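Local coordinates for protein topoisomerase IV subunit A (Escherichia coli, PDB 1ZVT) that forms part of a type II DNA topoisomerase, its C-terminal domain, a beta-pinwheel, probably binding DNA and helping the enzyme choose its substrates, at residues V109-F112 / N113-V116; I140-A143 / S144-L147; A149-Q152 / A153-L157; K212-P215 / E216-Q219. All coordinates share one frame; numbering follows the deposited sequence.

The four contacts follow one another along the chain without overlap, each a local turn or cap in the beta-pinwheel domain. Contact 1 ends strand 106-111 of one four-stranded sheet. Contacts 2 and 3 lie at opposite ends of strand 146-151 in the next sheet, and contact 3 turns that strand into 155-160; their centres are about 19 Å apart. The centres of contacts 1 and 2 are about 16 Å apart, and the two touch where Val-109 CG1 lies 3.9 Å from Ile-140 CD1. Contact 4, at the end of strand 209-213, adjoins the second sheet through Met-156, whose CE packs 3.7 Å from Leu-213 CD1. Contacts 1 and 4 are the most distant, with about 31 Å between centres.

Contact 1 of 4, residues V109-F112 / N113-V116; sequences VCTF and NDLV
Thr-111 and Asp-114 clasp each other through backbone and side-chain hydrogen bonds. Thr-111 N donates to Asp-114 OD2 at 3.0 Å, nearly straight at 174°, meeting the oxygen on its anti side and somewhat out of the carboxylate plane. In return Asp-114 N donates to Thr-111 O, also at 3.0 Å. A weak bond of 3.3 Å from Thr-111 OG1 adds a second hold on OD2. Threonine suits the place because its hydroxyl, set between backbone N and carbonyl carbon (chi1 62°), faces the carboxylate; the short aspartate just spans back to the strand end. The acid's bond to the N-H three residues earlier resembles half of a capping box, but Asp-114 N bonds to Thr-111 O rather than OG1, and 113-115 have helical backbone angles without the regular bonds.

Leu-115 N bonds to Phe-112 O at 2.9 Å, carrying the turn on.

Among apolar contacts, the short cysteine side chain leaves Cys-110 SG 3.6 Å from one methyl, CD1, of the branched Leu-115. Val-116 CG2 approaches the Phe-112 ring obliquely.

The turn follows strand 106-111. Phe-112, Leu-115 and Val-116 pack on Val-48 of strand 47-51 in another sheet, while Cys-110 and Leu-115 touch strand 97-101 beside their own strand.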
loop_
_atom_site.group_PDB
_atom_site.type_symbol
_atom_site.label_atom_id
_atom_site.label_comp_id
_atom_site.label_asym_id
_atom_site.label_seq_id
_atom_site.Cartn_x
_atom_site.Cartn_y
_atom_site.Cartn_z
ATOM N N VAL A 109 -4.148 -8.985 -7.678
ATOM C CA VAL A 109 -3.300 -9.694 -6.729
ATOM C C VAL A 109 -2.010 -10.049 -7.464
ATOM O O VAL A 109 -2.046 -10.409 -8.645
ATOM C CB VAL A 109 -3.993 -10.975 -6.216
ATOM C CG1 VAL A 109 -3.059 -11.762 -5.330
ATOM C CG2 VAL A 109 -5.264 -10.604 -5.418
ATOM N N CYS A 110 -0.872 -9.919 -6.791
ATOM C CA CYS A 110 0.408 -10.359 -7.360
ATOM C C CYS A 110 1.275 -10.936 -6.249
ATOM O O CYS A 110 0.800 -11.089 -5.125
ATOM C CB CYS A 110 1.145 -9.227 -8.090
ATOM S SG CYS A 110 1.698 -7.821 -7.061
ATOM N N THR A 111 2.509 -11.317 -6.578
ATOM C CA THR A 111 3.462 -11.712 -5.545
ATOM C C THR A 111 4.556 -10.646 -5.425
ATOM O O THR A 111 4.735 -9.820 -6.322
ATOM C CB THR A 111 4.146 -13.063 -5.850
ATOM O OG1 THR A 111 4.893 -12.952 -7.065
ATOM C CG2 THR A 111 3.108 -14.215 -5.946
ATOM N N PHE A 112 5.294 -10.695 -4.324
ATOM C CA PHE A 112 6.420 -9.767 -4.090
ATOM C C PHE A 112 7.425 -9.835 -5.239
ATOM O O PHE A 112 7.979 -8.803 -5.672
ATOM C CB PHE A 112 7.086 -10.112 -2.753
ATOM C CG PHE A 112 8.225 -9.191 -2.368
ATOM C CD1 PHE A 112 7.977 -7.931 -1.842
ATOM C CD2 PHE A 112 9.550 -9.601 -2.517
ATOM C CE1 PHE A 112 9.043 -7.072 -1.469
ATOM C CE2 PHE A 112 10.631 -8.739 -2.162
ATOM C CZ PHE A 112 10.360 -7.472 -1.632
ATOM N N ASN A 113 7.664 -11.041 -5.746
ATOM C CA ASN A 113 8.580 -11.215 -6.864
ATOM C C ASN A 113 8.231 -10.332 -8.063
ATOM O O ASN A 113 9.127 -9.837 -8.741
ATOM C CB ASN A 113 8.661 -12.679 -7.293
ATOM C CG ASN A 113 9.796 -12.915 -8.252
ATOM O OD1 ASN A 113 9.585 -13.347 -9.382
ATOM N ND2 ASN A 113 10.998 -12.566 -7.830
ATOM N N ASP A 114 6.934 -10.106 -8.299
ATOM C CA ASP A 114 6.475 -9.279 -9.406
ATOM C C ASP A 114 6.882 -7.834 -9.261
ATOM O O ASP A 114 6.921 -7.120 -10.246
ATOM C CB ASP A 114 4.957 -9.339 -9.534
ATOM C CG ASP A 114 4.480 -10.709 -9.974
ATOM O OD1 ASP A 114 5.135 -11.305 -10.863
ATOM O OD2 ASP A 114 3.461 -11.177 -9.444
ATOM N N LEU A 115 7.178 -7.415 -8.034
ATOM C CA LEU A 115 7.638 -6.037 -7.791
ATOM C C LEU A 115 9.150 -5.885 -7.960
ATOM O O LEU A 115 9.648 -4.771 -8.047
ATOM C CB LEU A 115 7.248 -5.590 -6.385
ATOM C CG LEU A 115 5.821 -5.071 -6.195
ATOM C CD1 LEU A 115 4.834 -6.168 -6.411
ATOM C CD2 LEU A 115 5.679 -4.544 -4.788
ATOM N N VAL A 116 9.878 -7.000 -7.997
ATOM C CA VAL A 116 11.345 -6.918 -7.933
ATOM C C VAL A 116 11.913 -6.539 -9.295
ATOM O O VAL A 116 11.885 -7.341 -10.238
ATOM C CB VAL A 116 11.944 -8.217 -7.401
ATOM C CG1 VAL A 116 13.494 -8.216 -7.488
ATOM C CG2 VAL A 116 11.478 -8.456 -5.972
#

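Contact 2 of 4, residues I140-A143 / S144-L147; sequences IEDA and SDML
Asp-145 OD2 is gripped by two groups. A water holds it at 2.6 Å and also accepts from Glu-141 N, while Asp-142 N donates to OD2 at 3.3 Å from above the carboxylate plane, 67° out of it. Together they tie the carboxylate to Glu-141, just before the turn, and to Asp-142, its first residue. With CG beside its own backbone N (chi1 -77°), the aspartate folds back toward Asp-142 and can reach these donors despite its short side chain.

The second carboxylate, that of Asp-142, faces the other way along the chain. Ser-144 OG donates to Asp-142 OD2 at 2.8 Å, again from above the plane, and Ser-144 N makes a weak bond to Asp-142 OD1. Serine suits this position, since its compact hydroxyl reaches the acid two residues back. The two acids come close, Asp-142 OD2 lying 4.0 Å from Asp-145 OD1, which would be expected to raise the cost of charging both; the donors around them probably offset it.

Asp-145 N to Asp-142 O, 3.0 Å, closes a type I beta turn, and a second water bridges Ala-143 O and Asp-145 O.

The turn links strand 138-139, at the edge of one sheet, to strand 146-151 in the next. Ile-140 packs on strand 97-101, Asp-145 touches Val-195 of strand 190-196, and Leu-147 packs on both of those strands.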
loop_
_atom_site.group_PDB
_atom_site.type_symbol
_atom_site.label_atom_id
_atom_site.label_comp_id
_atom_site.label_asym_id
_atom_site.label_seq_id
_atom_site.Cartn_x
_atom_site.Cartn_y
_atom_site.Cartn_z
ATOM N N ILE A 140 -1.247 -9.781 1.717
ATOM C CA ILE A 140 -2.376 -10.683 1.917
ATOM C C ILE A 140 -1.912 -11.859 2.786
ATOM O O ILE A 140 -1.123 -12.695 2.330
ATOM C CB ILE A 140 -2.938 -11.189 0.577
ATOM C CG1 ILE A 140 -3.543 -10.039 -0.243
ATOM C CG2 ILE A 140 -3.970 -12.315 0.838
ATOM C CD1 ILE A 140 -3.757 -10.396 -1.728
ATOM N N GLU A 141 -2.420 -11.920 4.022
ATOM C CA GLU A 141 -1.929 -12.889 5.014
ATOM C C GLU A 141 -2.524 -14.267 4.813
ATOM O O GLU A 141 -1.830 -15.270 5.002
ATOM C CB GLU A 141 -2.179 -12.401 6.450
ATOM C CG GLU A 141 -1.366 -11.165 6.834
ATOM C CD GLU A 141 0.143 -11.397 6.873
ATOM O OE1 GLU A 141 0.597 -12.564 6.980
ATOM O OE2 GLU A 141 0.882 -10.389 6.801
ATOM N N ASP A 142 -3.797 -14.313 4.413
ATOM C CA ASP A 142 -4.507 -15.565 4.132
ATOM C C ASP A 142 -5.368 -15.440 2.866
ATOM O O ASP A 142 -6.102 -14.455 2.675
ATOM C CB ASP A 142 -5.377 -15.958 5.335
ATOM C CG ASP A 142 -6.198 -17.254 5.101
ATOM O OD1 ASP A 142 -5.908 -18.046 4.184
ATOM O OD2 ASP A 142 -7.151 -17.493 5.869
ATOM N N ALA A 143 -5.288 -16.461 2.019
ATOM C CA ALA A 143 -6.007 -16.481 0.742
ATOM C C ALA A 143 -7.528 -16.327 0.891
ATOM O O ALA A 143 -8.195 -15.896 -0.048
ATOM C CB ALA A 143 -5.687 -17.757 -0.009
ATOM N N SER A 144 -8.061 -16.675 2.066
ATOM C CA SER A 144 -9.508 -16.622 2.319
ATOM C C SER A 144 -9.963 -15.294 2.950
ATOM O O SER A 144 -11.139 -15.102 3.264
ATOM C CB SER A 144 -9.965 -17.827 3.154
ATOM O OG SER A 144 -9.590 -17.682 4.515
ATOM N N ASP A 145 -9.025 -14.364 3.109
ATOM C CA ASP A 145 -9.345 -13.055 3.679
ATOM C C ASP A 145 -10.327 -12.287 2.778
ATOM O O ASP A 145 -10.489 -12.622 1.596
ATOM C CB ASP A 145 -8.058 -12.253 3.901
ATOM C CG ASP A 145 -7.260 -12.708 5.156
ATOM O OD1 ASP A 145 -7.744 -13.554 5.949
ATOM O OD2 ASP A 145 -6.120 -12.206 5.339
ATOM N N MET A 146 -10.991 -11.283 3.359
ATOM C CA MET A 146 -11.960 -10.454 2.635
ATOM C C MET A 146 -11.306 -9.138 2.237
ATOM O O MET A 146 -10.549 -8.558 3.001
ATOM C CB MET A 146 -13.166 -10.114 3.511
ATOM C CG MET A 146 -13.934 -11.318 4.018
ATOM S SD MET A 146 -14.604 -12.251 2.637
ATOM C CE MET A 146 -15.785 -11.150 1.966
ATOM N N LEU A 147 -11.593 -8.685 1.031
ATOM C CA LEU A 147 -11.206 -7.347 0.577
ATOM C C LEU A 147 -12.342 -6.406 0.956
ATOM O O LEU A 147 -13.509 -6.737 0.765
ATOM C CB LEU A 147 -11.014 -7.365 -0.955
ATOM C CG LEU A 147 -10.628 -6.064 -1.675
ATOM C CD1 LEU A 147 -9.895 -6.387 -2.969
ATOM C CD2 LEU A 147 -11.853 -5.178 -1.940
HETATM O O HOH W 1 -4.604 -10.136 4.957
HETATM O O HOH W 2 -10.569 -14.809 -0.328
#

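Contact 3 of 4, residues A149-Q152 / A153-L157; sequences AITQ and AGRML
A beta hairpin joins strands 146-151 and 155-160 here, through a type I beta turn from Thr-151 to Gly-154. Ala-149 and Leu-157 form a hydrogen-bonded antiparallel pair: Ala-149 N reaches Leu-157 O at 2.9 Å, and Leu-157 N answers to Ala-149 O at 3.0 Å. Closer to the turn, Thr-151 N donates to Arg-155 O at 2.8 Å in the carbonyl plane.

The Thr-151 hydroxyl locks the turn. Placed between backbone N and carbonyl carbon (chi1 71°), OG1 points across to the returning strand and takes Arg-155 N at 2.9 Å, with a weaker bond from Gly-154 N. That same Gly-154 N also donates to Thr-151 O, from above the carbonyl plane. A threonine thus supplies both a strand-compatible branched side chain and an acceptor. Gly-154 has backbone angles (phi 103°, psi 24°) at which a CB would jam against the preceding carbonyl oxygen. A water 2.6 Å from Thr-151 OG1 also accepts from Arg-155 NH1, sitting at the edge of the guanidinium and in its plane.

Ile-150 and Met-156, a non-hydrogen-bonded pair, point the same way side by side, with Ile-150 CG1 4.0 Å from Met-156 CG. Both are buried, as suits their apolar chains.

The hairpin supplies the two central strands of a four-stranded antiparallel pinwheel sheet; its type I turn with a G1 beta bulge, Gly-154 being the bulge glycine, makes it a 3:5 hairpin.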
loop_
_atom_site.group_PDB
_atom_site.type_symbol
_atom_site.label_atom_id
_atom_site.label_comp_id
_atom_site.label_asym_id
_atom_site.label_seq_id
_atom_site.Cartn_x
_atom_site.Cartn_y
_atom_site.Cartn_z
ATOM N N ALA A 149 -13.486 -2.397 0.470
ATOM C CA ALA A 149 -13.212 -1.135 -0.202
ATOM C C ALA A 149 -14.195 -0.104 0.284
ATOM O O ALA A 149 -15.382 -0.399 0.451
ATOM C CB ALA A 149 -13.402 -1.303 -1.747
ATOM N N ILE A 150 -13.709 1.117 0.508
ATOM C CA ILE A 150 -14.563 2.235 0.914
ATOM C C ILE A 150 -14.251 3.399 -0.015
ATOM O O ILE A 150 -13.087 3.760 -0.171
ATOM C CB ILE A 150 -14.271 2.700 2.379
ATOM C CG1 ILE A 150 -14.388 1.491 3.337
ATOM C CG2 ILE A 150 -15.227 3.856 2.767
ATOM C CD1 ILE A 150 -14.000 1.871 4.790
ATOM N N THR A 151 -15.273 3.969 -0.648
ATOM C CA THR A 151 -15.045 5.087 -1.571
ATOM C C THR A 151 -15.102 6.465 -0.900
ATOM O O THR A 151 -15.633 6.611 0.215
ATOM C CB THR A 151 -16.068 5.100 -2.735
ATOM O OG1 THR A 151 -17.362 5.473 -2.250
ATOM C CG2 THR A 151 -16.166 3.722 -3.382
ATOM N N GLN A 152 -14.620 7.475 -1.628
ATOM C CA GLN A 152 -14.627 8.860 -1.167
ATOM C C GLN A 152 -16.070 9.322 -0.925
ATOM O O GLN A 152 -16.334 10.135 -0.034
ATOM C CB GLN A 152 -13.944 9.702 -2.241
ATOM C CG GLN A 152 -13.819 11.170 -2.017
ATOM C CD GLN A 152 -13.222 11.862 -3.232
ATOM O OE1 GLN A 152 -13.679 12.943 -3.631
ATOM N NE2 GLN A 152 -12.214 11.228 -3.851
ATOM N N ALA A 153 -17.000 8.798 -1.722
ATOM C CA ALA A 153 -18.421 9.158 -1.591
ATOM C C ALA A 153 -19.073 8.480 -0.392
ATOM O O ALA A 153 -20.140 8.899 0.070
ATOM C CB ALA A 153 -19.191 8.845 -2.895
ATOM N N GLY A 154 -18.426 7.441 0.124
ATOM C CA GLY A 154 -18.895 6.720 1.302
ATOM C C GLY A 154 -19.568 5.395 1.012
ATOM O O GLY A 154 -20.385 4.932 1.806
ATOM N N ARG A 155 -19.250 4.781 -0.128
ATOM C CA ARG A 155 -19.800 3.456 -0.417
ATOM C C ARG A 155 -18.834 2.377 0.028
ATOM O O ARG A 155 -17.625 2.551 -0.071
ATOM C CB ARG A 155 -20.126 3.281 -1.902
ATOM C CG ARG A 155 -21.260 4.202 -2.357
ATOM C CD ARG A 155 -21.684 3.967 -3.783
ATOM N NE ARG A 155 -22.907 4.742 -3.969
ATOM C CZ ARG A 155 -22.924 6.037 -4.258
ATOM N NH1 ARG A 155 -21.788 6.703 -4.451
ATOM N NH2 ARG A 155 -24.084 6.673 -4.342
ATOM N N MET A 156 -19.381 1.264 0.514
ATOM C CA MET A 156 -18.581 0.137 1.008
ATOM C C MET A 156 -18.926 -1.143 0.251
ATOM O O MET A 156 -20.097 -1.435 -0.028
ATOM C CB MET A 156 -18.806 -0.085 2.514
ATOM C CG MET A 156 -18.402 1.088 3.372
ATOM S SD MET A 156 -18.619 0.712 5.129
ATOM C CE MET A 156 -17.868 -0.859 5.269
ATOM N N LEU A 157 -17.897 -1.901 -0.099
ATOM C CA LEU A 157 -18.103 -3.205 -0.742
ATOM C C LEU A 157 -17.119 -4.193 -0.168
ATOM O O LEU A 157 -15.946 -3.866 -0.038
ATOM C CB LEU A 157 -17.862 -3.106 -2.256
ATOM C CG LEU A 157 -18.080 -4.389 -3.083
ATOM C CD1 LEU A 157 -19.537 -4.807 -3.108
ATOM C CD2 LEU A 157 -17.587 -4.222 -4.512
HETATM O O HOH W 3 -18.818 5.695 -4.426
#

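Contact 4 of 4, residues K212-P215 / E216-Q219; sequences KLRP and EELQ
Arg-214 bends at chi3 (-52°) and Glu-217 at chi2 (79°), and these two kinks fold the long chains back until guanidinium and carboxylate meet. The arginine grips the acid side-on. Its NE donates to Glu-217 OE1 at 3.1 Å, almost perfectly straight and in the guanidinium plane, using the syn lone pair of OE1; NH2 reaches Glu-217 OE2 at 2.8 Å, tilted from that plane. The guanidinium and carboxylate planes are inclined by 34°.

Glu-217 OE1 also accepts Arg-214 N at 2.7 Å, on its anti side, so one oxygen serves backbone and side chain of the same residue. Glutamate suits the place because its length lets it fold back from the third helical residue to the N-cap residue. Glu-216 OE1 lies over one guanidinium face, a long salt bridge of 3.9 Å to Arg-214 NE that rests on charge alone.

Beyond the salt-bridge network, Leu-218 N bonds to Arg-214 O at 3.0 Å and Gln-219 N to Pro-215 O at 2.9 Å. Proline fits the first helical turn, where its missing N-H costs no helix bond. Leu-213 CB meets Leu-218 CD2 at 3.9 Å, and both leucines pack on Met-156 of strand 155-160.

At the start of helix 215-219, Glu-217 thus supplies one of the two bonds of a capping box; the other is absent, since the N-cap arginine has no side-chain acceptor and binds the acid instead.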
loop_
_atom_site.group_PDB
_atom_site.type_symbol
_atom_site.label_atom_id
_atom_site.label_comp_id
_atom_site.label_asym_id
_atom_site.label_seq_id
_atom_site.Cartn_x
_atom_site.Cartn_y
_atom_site.Cartn_z
ATOM N N LYS A 212 -19.558 1.501 14.274
ATOM C CA LYS A 212 -18.894 0.252 14.585
ATOM C C LYS A 212 -19.520 -0.830 13.698
ATOM O O LYS A 212 -20.748 -1.017 13.691
ATOM C CB LYS A 212 -19.038 -0.078 16.076
ATOM C CG LYS A 212 -18.247 -1.317 16.495
ATOM C CD LYS A 212 -18.241 -1.540 18.004
ATOM C CE LYS A 212 -17.135 -2.543 18.317
ATOM N NZ LYS A 212 -17.399 -3.442 19.490
ATOM N N LEU A 213 -18.689 -1.501 12.909
ATOM C CA LEU A 213 -19.162 -2.513 11.983
ATOM C C LEU A 213 -18.572 -3.840 12.389
ATOM O O LEU A 213 -17.417 -4.119 12.095
ATOM C CB LEU A 213 -18.747 -2.161 10.548
ATOM C CG LEU A 213 -19.161 -0.753 10.133
ATOM C CD1 LEU A 213 -18.425 -0.322 8.874
ATOM C CD2 LEU A 213 -20.677 -0.694 9.950
ATOM N N ARG A 214 -19.359 -4.651 13.090
ATOM C CA ARG A 214 -18.925 -6.005 13.410
ATOM C C ARG A 214 -19.142 -6.898 12.187
ATOM O O ARG A 214 -19.726 -6.446 11.198
ATOM C CB ARG A 214 -19.709 -6.571 14.603
ATOM C CG ARG A 214 -19.652 -5.724 15.870
ATOM C CD ARG A 214 -20.805 -6.128 16.785
ATOM N NE ARG A 214 -22.076 -6.094 16.054
ATOM C CZ ARG A 214 -23.257 -6.467 16.543
ATOM N NH1 ARG A 214 -23.364 -6.913 17.792
ATOM N NH2 ARG A 214 -24.338 -6.396 15.771
ATOM N N PRO A 215 -18.707 -8.173 12.254
ATOM C CA PRO A 215 -18.956 -9.091 11.137
ATOM C C PRO A 215 -20.404 -9.062 10.642
ATOM O O PRO A 215 -20.632 -9.098 9.425
ATOM C CB PRO A 215 -18.605 -10.456 11.724
ATOM C CG PRO A 215 -17.563 -10.138 12.732
ATOM C CD PRO A 215 -17.952 -8.831 13.336
ATOM N N GLU A 216 -21.355 -8.994 11.577
ATOM C CA GLU A 216 -22.782 -8.893 11.239
ATOM C C GLU A 216 -23.075 -7.728 10.297
ATOM O O GLU A 216 -23.737 -7.910 9.275
ATOM C CB GLU A 216 -23.662 -8.840 12.500
ATOM C CG GLU A 216 -23.678 -10.157 13.309
ATOM C CD GLU A 216 -22.550 -10.289 14.343
ATOM O OE1 GLU A 216 -21.537 -9.551 14.294
ATOM O OE2 GLU A 216 -22.681 -11.164 15.222
ATOM N N GLU A 217 -22.566 -6.540 10.626
ATOM C CA GLU A 217 -22.755 -5.374 9.765
ATOM C C GLU A 217 -21.994 -5.508 8.433
ATOM O O GLU A 217 -22.486 -5.112 7.386
ATOM C CB GLU A 217 -22.337 -4.089 10.491
ATOM C CG GLU A 217 -23.283 -3.648 11.627
ATOM C CD GLU A 217 -23.079 -4.419 12.925
ATOM O OE1 GLU A 217 -22.010 -5.035 13.100
ATOM O OE2 GLU A 217 -23.999 -4.420 13.784
ATOM N N LEU A 218 -20.791 -6.076 8.469
ATOM C CA LEU A 218 -20.004 -6.189 7.231
ATOM C C LEU A 218 -20.623 -7.183 6.242
ATOM O O LEU A 218 -20.461 -7.034 5.042
ATOM C CB LEU A 218 -18.537 -6.520 7.521
ATOM C CG LEU A 218 -17.782 -5.433 8.310
ATOM C CD1 LEU A 218 -16.479 -5.988 8.888
ATOM C CD2 LEU A 218 -17.527 -4.185 7.456
ATOM N N GLN A 219 -21.358 -8.182 6.739
ATOM C CA GLN A 219 -22.110 -9.086 5.852
ATOM C C GLN A 219 -23.066 -8.285 4.959
ATOM O O GLN A 219 -23.304 -8.654 3.800
ATOM C CB GLN A 219 -22.884 -10.152 6.657
ATOM C CG GLN A 219 -21.978 -11.021 7.537
ATOM C CD GLN A 219 -22.653 -12.284 8.091
ATOM O OE1 GLN A 219 -23.801 -12.255 8.576
ATOM N NE2 GLN A 219 -21.923 -13.397 8.049
#